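Local coordinates for protein induced by osmotic stress (PDB 5YWN), which probably reduces ketones, haloketones among them, to alcohols with NADPH as cofactor, as a Rossmann-fold member of the dihydroflavonol-4-reductase subfamily, at residues A[13-27]-A[238-250]. The protein carries 1 engineered substitution. Numbering follows the deposited sequence.
Sequences YLAQQIIALVLSKGY and VRDVAKAHLAAFE. With NAP (NADP nicotinamide-adenine-dinucleotide phosphate), chain B.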
loop_
_atom_site.group_PDB
_atom_site.type_symbol
_atom_site.label_atom_id
_atom_site.label_comp_id
_atom_site.label_asym_id
_atom_site.label_seq_id
_atom_site.Cartn_x
_atom_site.Cartn_y
_atom_site.Cartn_z
ATOM N N TYR A 13 6.487 1.117 4.141
ATOM C CA TYR A 13 6.084 2.494 4.031
ATOM C C TYR A 13 4.628 2.734 4.359
ATOM O O TYR A 13 4.330 3.476 5.212
ATOM C CB TYR A 13 6.381 2.951 2.600
ATOM C CG TYR A 13 5.758 4.238 2.061
ATOM C CD1 TYR A 13 5.978 5.463 2.644
ATOM C CD2 TYR A 13 5.038 4.224 0.911
ATOM C CE1 TYR A 13 5.457 6.614 2.092
ATOM C CE2 TYR A 13 4.499 5.343 0.382
ATOM C CZ TYR A 13 4.710 6.550 0.968
ATOM O OH TYR A 13 4.170 7.629 0.386
ATOM N N LEU A 14 3.741 2.047 3.704
ATOM C CA LEU A 14 2.337 2.073 4.059
ATOM C C LEU A 14 2.034 1.533 5.474
ATOM O O LEU A 14 1.261 2.058 6.176
ATOM C CB LEU A 14 1.532 1.258 3.080
ATOM C CG LEU A 14 0.072 1.069 3.406
ATOM C CD1 LEU A 14 -0.551 2.429 3.520
ATOM C CD2 LEU A 14 -0.600 0.259 2.326
ATOM N N ALA A 15 2.680 0.463 5.826
ATOM C CA ALA A 15 2.454 -0.188 7.083
ATOM C C ALA A 15 2.779 0.729 8.270
ATOM O O ALA A 15 2.044 0.783 9.166
ATOM C CB ALA A 15 3.262 -1.435 7.149
ATOM N N GLN A 16 3.869 1.470 8.183
ATOM C CA GLN A 16 4.240 2.444 9.192
ATOM C C GLN A 16 3.248 3.591 9.363
ATOM O O GLN A 16 3.022 3.985 10.411
ATOM C CB GLN A 16 5.662 2.942 9.020
ATOM C CG GLN A 16 6.706 1.913 9.372
ATOM C CD GLN A 16 8.091 2.460 9.573
ATOM O OE1 GLN A 16 8.304 3.308 10.376
ATOM N NE2 GLN A 16 9.029 1.935 8.842
ATOM N N GLN A 17 2.716 4.118 8.281
ATOM C CA GLN A 17 1.676 5.089 8.335
ATOM C C GLN A 17 0.391 4.525 8.928
ATOM O O GLN A 17 -0.221 5.151 9.673
ATOM C CB GLN A 17 1.439 5.738 6.978
ATOM C CG GLN A 17 2.479 6.769 6.560
ATOM C CD GLN A 17 2.316 8.125 7.242
ATOM O OE1 GLN A 17 1.724 8.237 8.224
ATOM N NE2 GLN A 17 2.867 9.109 6.679
ATOM N N ILE A 18 0.049 3.310 8.581
ATOM C CA ILE A 18 -1.066 2.649 9.171
ATOM C C ILE A 18 -0.837 2.523 10.683
ATOM O O ILE A 18 -1.683 2.828 11.414
ATOM C CB ILE A 18 -1.270 1.256 8.539
ATOM C CG1 ILE A 18 -1.836 1.383 7.126
ATOM C CG2 ILE A 18 -2.155 0.354 9.389
ATOM C CD1 ILE A 18 -1.948 0.092 6.393
ATOM N N ILE A 19 0.336 2.093 11.084
ATOM C CA ILE A 19 0.655 1.906 12.464
ATOM C C ILE A 19 0.573 3.223 13.238
ATOM O O ILE A 19 -0.036 3.274 14.205
ATOM C CB ILE A 19 2.034 1.233 12.636
ATOM C CG1 ILE A 19 2.007 -0.219 12.140
ATOM C CG2 ILE A 19 2.521 1.316 14.072
ATOM C CD1 ILE A 19 3.324 -0.855 11.928
ATOM N N ALA A 20 1.141 4.283 12.702
ATOM C CA ALA A 20 1.089 5.582 13.334
ATOM C C ALA A 20 -0.335 6.069 13.488
ATOM O O ALA A 20 -0.659 6.603 14.485
ATOM C CB ALA A 20 1.908 6.585 12.585
ATOM N N LEU A 21 -1.162 5.875 12.489
ATOM C CA LEU A 21 -2.527 6.214 12.619
ATOM C C LEU A 21 -3.269 5.373 13.639
ATOM O O LEU A 21 -3.945 5.884 14.437
ATOM C CB LEU A 21 -3.230 6.142 11.297
ATOM C CG LEU A 21 -4.739 6.353 11.339
ATOM C CD1 LEU A 21 -5.080 7.711 11.856
ATOM C CD2 LEU A 21 -5.417 6.099 10.010
ATOM N N VAL A 22 -3.101 4.082 13.592
ATOM C CA VAL A 22 -3.780 3.193 14.510
ATOM C C VAL A 22 -3.381 3.457 15.981
ATOM O O VAL A 22 -4.198 3.497 16.835
ATOM C CB VAL A 22 -3.589 1.747 14.034
ATOM C CG1 VAL A 22 -3.635 0.744 15.130
ATOM C CG2 VAL A 22 -4.538 1.434 12.901
ATOM N N LEU A 23 -2.127 3.702 16.214
ATOM C CA LEU A 23 -1.645 4.063 17.502
ATOM C C LEU A 23 -2.250 5.383 17.981
ATOM O O LEU A 23 -2.570 5.505 19.093
ATOM C CB LEU A 23 -0.147 4.129 17.511
ATOM C CG LEU A 23 0.578 2.782 17.469
ATOM C CD1 LEU A 23 2.056 2.936 17.417
ATOM C CD2 LEU A 23 0.216 1.893 18.613
ATOM N N SER A 24 -2.418 6.330 17.095
ATOM C CA SER A 24 -2.978 7.610 17.431
ATOM C C SER A 24 -4.413 7.542 17.911
ATOM O O SER A 24 -4.834 8.325 18.683
ATOM C CB SER A 24 -2.808 8.603 16.299
ATOM O OG SER A 24 -3.820 8.519 15.378
ATOM N N LYS A 25 -5.143 6.575 17.433
ATOM C CA LYS A 25 -6.509 6.377 17.830
ATOM C C LYS A 25 -6.689 5.517 19.105
ATOM O O LYS A 25 -7.771 5.233 19.511
ATOM C CB LYS A 25 -7.317 5.825 16.669
ATOM C CG LYS A 25 -7.337 6.701 15.440
ATOM C CD LYS A 25 -8.361 7.788 15.504
ATOM C CE LYS A 25 -8.173 8.792 14.394
ATOM N NZ LYS A 25 -9.053 9.972 14.509
ATOM N N GLY A 26 -5.602 5.150 19.727
ATOM C CA GLY A 26 -5.644 4.374 20.924
ATOM C C GLY A 26 -5.584 2.860 20.891
ATOM O O GLY A 26 -5.588 2.236 21.906
ATOM N N TYR A 27 -5.484 2.285 19.719
ATOM C CA TYR A 27 -5.208 0.875 19.584
ATOM C C TYR A 27 -3.797 0.549 19.975
ATOM O O TYR A 27 -2.939 1.341 19.904
ATOM C CB TYR A 27 -5.433 0.439 18.137
ATOM C CG TYR A 27 -6.829 0.595 17.670
ATOM C CD1 TYR A 27 -7.751 -0.381 17.880
ATOM C CD2 TYR A 27 -7.217 1.701 17.019
ATOM C CE1 TYR A 27 -9.046 -0.244 17.482
ATOM C CE2 TYR A 27 -8.498 1.847 16.615
ATOM C CZ TYR A 27 -9.404 0.857 16.850
ATOM O OH TYR A 27 -10.646 0.988 16.447
ATOM N N VAL A 238 -0.528 8.545 1.015
ATOM C CA VAL A 238 -0.296 7.456 1.920
ATOM C C VAL A 238 -1.186 7.580 3.165
ATOM O O VAL A 238 -1.658 6.621 3.645
ATOM C CB VAL A 238 1.194 7.281 2.253
ATOM C CG1 VAL A 238 1.706 8.442 3.024
ATOM C CG2 VAL A 238 1.436 6.026 3.052
ATOM N N ARG A 239 -1.386 8.784 3.631
ATOM C CA ARG A 239 -2.197 9.046 4.759
ATOM C C ARG A 239 -3.675 8.710 4.521
ATOM O O ARG A 239 -4.334 8.256 5.381
ATOM C CB ARG A 239 -1.972 10.424 5.298
ATOM C CG ARG A 239 -0.554 10.675 5.729
ATOM C CD ARG A 239 -0.214 12.137 5.733
ATOM N NE ARG A 239 0.001 12.667 4.413
ATOM C CZ ARG A 239 0.364 13.905 4.158
ATOM N NH1 ARG A 239 0.568 14.754 5.132
ATOM N NH2 ARG A 239 0.519 14.291 2.949
ATOM N N ASP A 240 -4.132 8.970 3.316
ATOM C CA ASP A 240 -5.415 8.530 2.877
ATOM C C ASP A 240 -5.564 6.988 2.797
ATOM O O ASP A 240 -6.541 6.469 3.167
ATOM C CB ASP A 240 -5.799 9.213 1.593
ATOM C CG ASP A 240 -5.980 10.699 1.754
ATOM O OD1 ASP A 240 -6.511 11.110 2.736
ATOM O OD2 ASP A 240 -5.588 11.429 0.893
ATOM N N VAL A 241 -4.536 6.298 2.324
ATOM C CA VAL A 241 -4.551 4.863 2.293
ATOM C C VAL A 241 -4.654 4.282 3.698
ATOM O O VAL A 241 -5.431 3.405 3.937
ATOM C CB VAL A 241 -3.390 4.243 1.537
ATOM C CG1 VAL A 241 -3.560 2.752 1.524
ATOM C CG2 VAL A 241 -3.362 4.739 0.126
ATOM N N ALA A 242 -3.913 4.863 4.608
ATOM C CA ALA A 242 -3.966 4.462 5.980
ATOM C C ALA A 242 -5.351 4.668 6.618
ATOM O O ALA A 242 -5.841 3.815 7.223
ATOM C CB ALA A 242 -2.879 5.123 6.790
ATOM N N LYS A 243 -5.956 5.797 6.367
ATOM C CA LYS A 243 -7.272 6.082 6.839
ATOM C C LYS A 243 -8.258 5.095 6.279
ATOM O O LYS A 243 -9.126 4.709 6.956
ATOM C CB LYS A 243 -7.694 7.508 6.581
ATOM C CG LYS A 243 -6.963 8.514 7.424
ATOM C CD LYS A 243 -7.530 9.911 7.348
ATOM C CE LYS A 243 -7.119 10.646 6.102
ATOM N NZ LYS A 243 -7.498 12.048 6.126
ATOM N N ALA A 244 -8.070 4.688 5.030
ATOM C CA ALA A 244 -8.885 3.670 4.403
ATOM C C ALA A 244 -8.784 2.314 5.085
ATOM O O ALA A 244 -9.747 1.650 5.230
ATOM C CB ALA A 244 -8.626 3.554 2.927
ATOM N N HIS A 245 -7.603 1.969 5.516
ATOM C CA HIS A 245 -7.432 0.756 6.278
ATOM C C HIS A 245 -8.221 0.826 7.597
ATOM O O HIS A 245 -8.870 -0.082 7.939
ATOM C CB HIS A 245 -5.966 0.410 6.472
ATOM C CG HIS A 245 -5.319 -0.242 5.291
ATOM N ND1 HIS A 245 -4.989 0.437 4.155
ATOM C CD2 HIS A 245 -4.980 -1.523 5.063
ATOM C CE1 HIS A 245 -4.447 -0.386 3.297
ATOM N NE2 HIS A 245 -4.420 -1.580 3.828
ATOM N N LEU A 246 -8.188 1.963 8.257
ATOM C CA LEU A 246 -8.948 2.160 9.453
ATOM C C LEU A 246 -10.430 2.029 9.227
ATOM O O LEU A 246 -11.064 1.281 9.889
ATOM C CB LEU A 246 -8.666 3.503 10.047
ATOM C CG LEU A 246 -9.263 3.775 11.390
ATOM C CD1 LEU A 246 -8.570 2.920 12.405
ATOM C CD2 LEU A 246 -9.130 5.233 11.741
ATOM N N ALA A 247 -10.923 2.679 8.206
ATOM C CA ALA A 247 -12.295 2.570 7.809
ATOM C C ALA A 247 -12.617 1.112 7.498
ATOM O O ALA A 247 -13.642 0.634 7.840
ATOM C CB ALA A 247 -12.550 3.386 6.572
ATOM N N ALA A 248 -11.695 0.434 6.885
ATOM C CA ALA A 248 -11.903 -0.897 6.387
ATOM C C ALA A 248 -12.232 -1.898 7.473
ATOM O O ALA A 248 -12.869 -2.843 7.203
ATOM C CB ALA A 248 -10.737 -1.377 5.568
ATOM N N PHE A 249 -11.681 -1.686 8.658
ATOM C CA PHE A 249 -12.034 -2.476 9.810
ATOM C C PHE A 249 -13.027 -1.908 10.823
ATOM O O PHE A 249 -13.631 -2.640 11.527
ATOM C CB PHE A 249 -10.816 -3.105 10.464
ATOM C CG PHE A 249 -10.007 -2.200 11.360
ATOM C CD1 PHE A 249 -10.336 -2.021 12.669
ATOM C CD2 PHE A 249 -8.861 -1.631 10.917
ATOM C CE1 PHE A 249 -9.565 -1.229 13.472
ATOM C CE2 PHE A 249 -8.072 -0.881 11.725
ATOM C CZ PHE A 249 -8.417 -0.675 13.000
ATOM N N GLU A 250 -13.080 -0.595 10.944
ATOM C CA GLU A 250 -14.004 0.110 11.811
ATOM C C GLU A 250 -15.449 0.149 11.394
ATOM O O GLU A 250 -16.281 0.054 12.197
ATOM C CB GLU A 250 -13.499 1.498 12.165
ATOM C CG GLU A 250 -12.279 1.559 13.045
ATOM C CD GLU A 250 -11.964 2.945 13.597
ATOM O OE1 GLU A 250 -11.358 3.015 14.627
ATOM O OE2 GLU A 250 -12.292 3.934 13.016
HETATM P PA NAP B . 7.305 -1.714 0.669
HETATM O O1A NAP B . 7.525 -0.339 1.251
HETATM O O2A NAP B . 8.460 -2.463 0.046
HETATM O O5B NAP B . 6.658 -2.647 1.810
HETATM C C5B NAP B . 6.745 -4.068 1.720
HETATM C C4B NAP B . 6.979 -4.658 3.105
HETATM O O4B NAP B . 6.553 -6.024 3.134
HETATM C C3B NAP B . 8.451 -4.622 3.486
HETATM O O3B NAP B . 8.652 -3.824 4.657
HETATM C C2B NAP B . 8.861 -6.059 3.740
HETATM O O2B NAP B . 9.333 -6.222 5.075
HETATM C C1B NAP B . 7.619 -6.904 3.501
HETATM N N9A NAP B . 7.870 -7.883 2.413
HETATM C C8A NAP B . 8.111 -7.577 1.123
HETATM N N7A NAP B . 8.298 -8.706 0.391
HETATM C C5A NAP B . 8.176 -9.759 1.220
HETATM C C6A NAP B . 8.257 -11.233 1.097
HETATM N N6A NAP B . 8.514 -11.824 -0.095
HETATM N N1A NAP B . 8.067 -11.967 2.215
HETATM C C2A NAP B . 7.810 -11.401 3.411
HETATM N N3A NAP B . 7.725 -10.070 3.586
HETATM C C4A NAP B . 7.894 -9.211 2.553
HETATM O O3 NAP B . 6.122 -1.617 -0.419
HETATM P PN NAP B . 4.925 -0.557 -0.232
HETATM O O1N NAP B . 4.962 0.407 -1.393
HETATM O O2N NAP B . 4.975 -0.033 1.184
HETATM O O5D NAP B . 3.612 -1.477 -0.382
HETATM C C5D NAP B . 2.863 -1.862 0.769
HETATM C C4D NAP B . 1.709 -2.768 0.356
HETATM O O4D NAP B . 0.678 -1.999 -0.272
HETATM C C3D NAP B . 2.157 -3.838 -0.628
HETATM O O3D NAP B . 1.996 -5.143 -0.065
HETATM C C2D NAP B . 1.287 -3.674 -1.859
HETATM O O2D NAP B . 0.562 -4.877 -2.132
HETATM C C1D NAP B . 0.335 -2.527 -1.558
HETATM N N1N NAP B . 0.454 -1.489 -2.587
HETATM C C2N NAP B . 1.320 -0.481 -2.415
HETATM C C3N NAP B . 1.449 0.513 -3.379
HETATM C C7N NAP B . 2.420 1.639 -3.179
HETATM O O7N NAP B . 2.705 2.357 -4.123
HETATM N N7N NAP B . 2.947 1.825 -1.970
HETATM C C4N NAP B . 0.672 0.455 -4.526
HETATM C C5N NAP B . -0.216 -0.599 -4.680
HETATM C C6N NAP B . -0.307 -1.567 -3.686
HETATM P P2B NAP B . 10.895 -6.034 5.417
HETATM O O1X NAP B . 11.106 -6.897 6.639
HETATM O O2X NAP B . 11.602 -6.526 4.177
HETATM O O3X NAP B . 11.037 -4.552 5.669
#
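Leu14 is the knob of this helix pair: its side chain drops into the hollow formed by Val238, Val241, Ala242 and His245, with CD1 3.6 Å from Val241 CG1, while CD2 reaches both the His245 ring and the NADP ribose. The helices cross at -59°, and they come closest where Ile18 meets Ala242, their CA atoms only 4.7 Å apart; a methyl suits a spot where backbone lies against backbone. Ile18 sends CG1 back beside its own N (chi1 -73°), which brings CD1 over the centre of the His245 imidazole, 3.5 Å above its plane. That ring is held by ND1 bonding to Val241 O and NE2 to Thr123, so it offers a fixed, flat floor. Near the cofactor, branched Val238 fills the angle between Gln17 and Tyr13, its CG2 lying over one face of the phenol, whose OH bonds to Gly197. Leu21 lays CD2 against Ala242 O and the Lys243 backbone.

Farther along, after the Schellman motif, where Gly26 has positive phi, Tyr27 returns to the partner helix. The edge of Phe249 meets the face of the Tyr27 ring, planes at 77°, and Tyr27 OH donates to the anti lone pair of Glu250 OE1, 2.8 Å away. A valine here would probably leave Glu250 without this donor and open a gap beside Phe249.

Helix 13-24 follows strand 4-7 as the first helix of the Rossmann fold, and its N-terminal amides, Tyr13 and Leu14, make weak bonds to the NADP phosphates. Val22, Tyr27 and Phe249 rest on strand 4-7, and His245 packs on strand 119-123, seating both helices against the central parallel sheet.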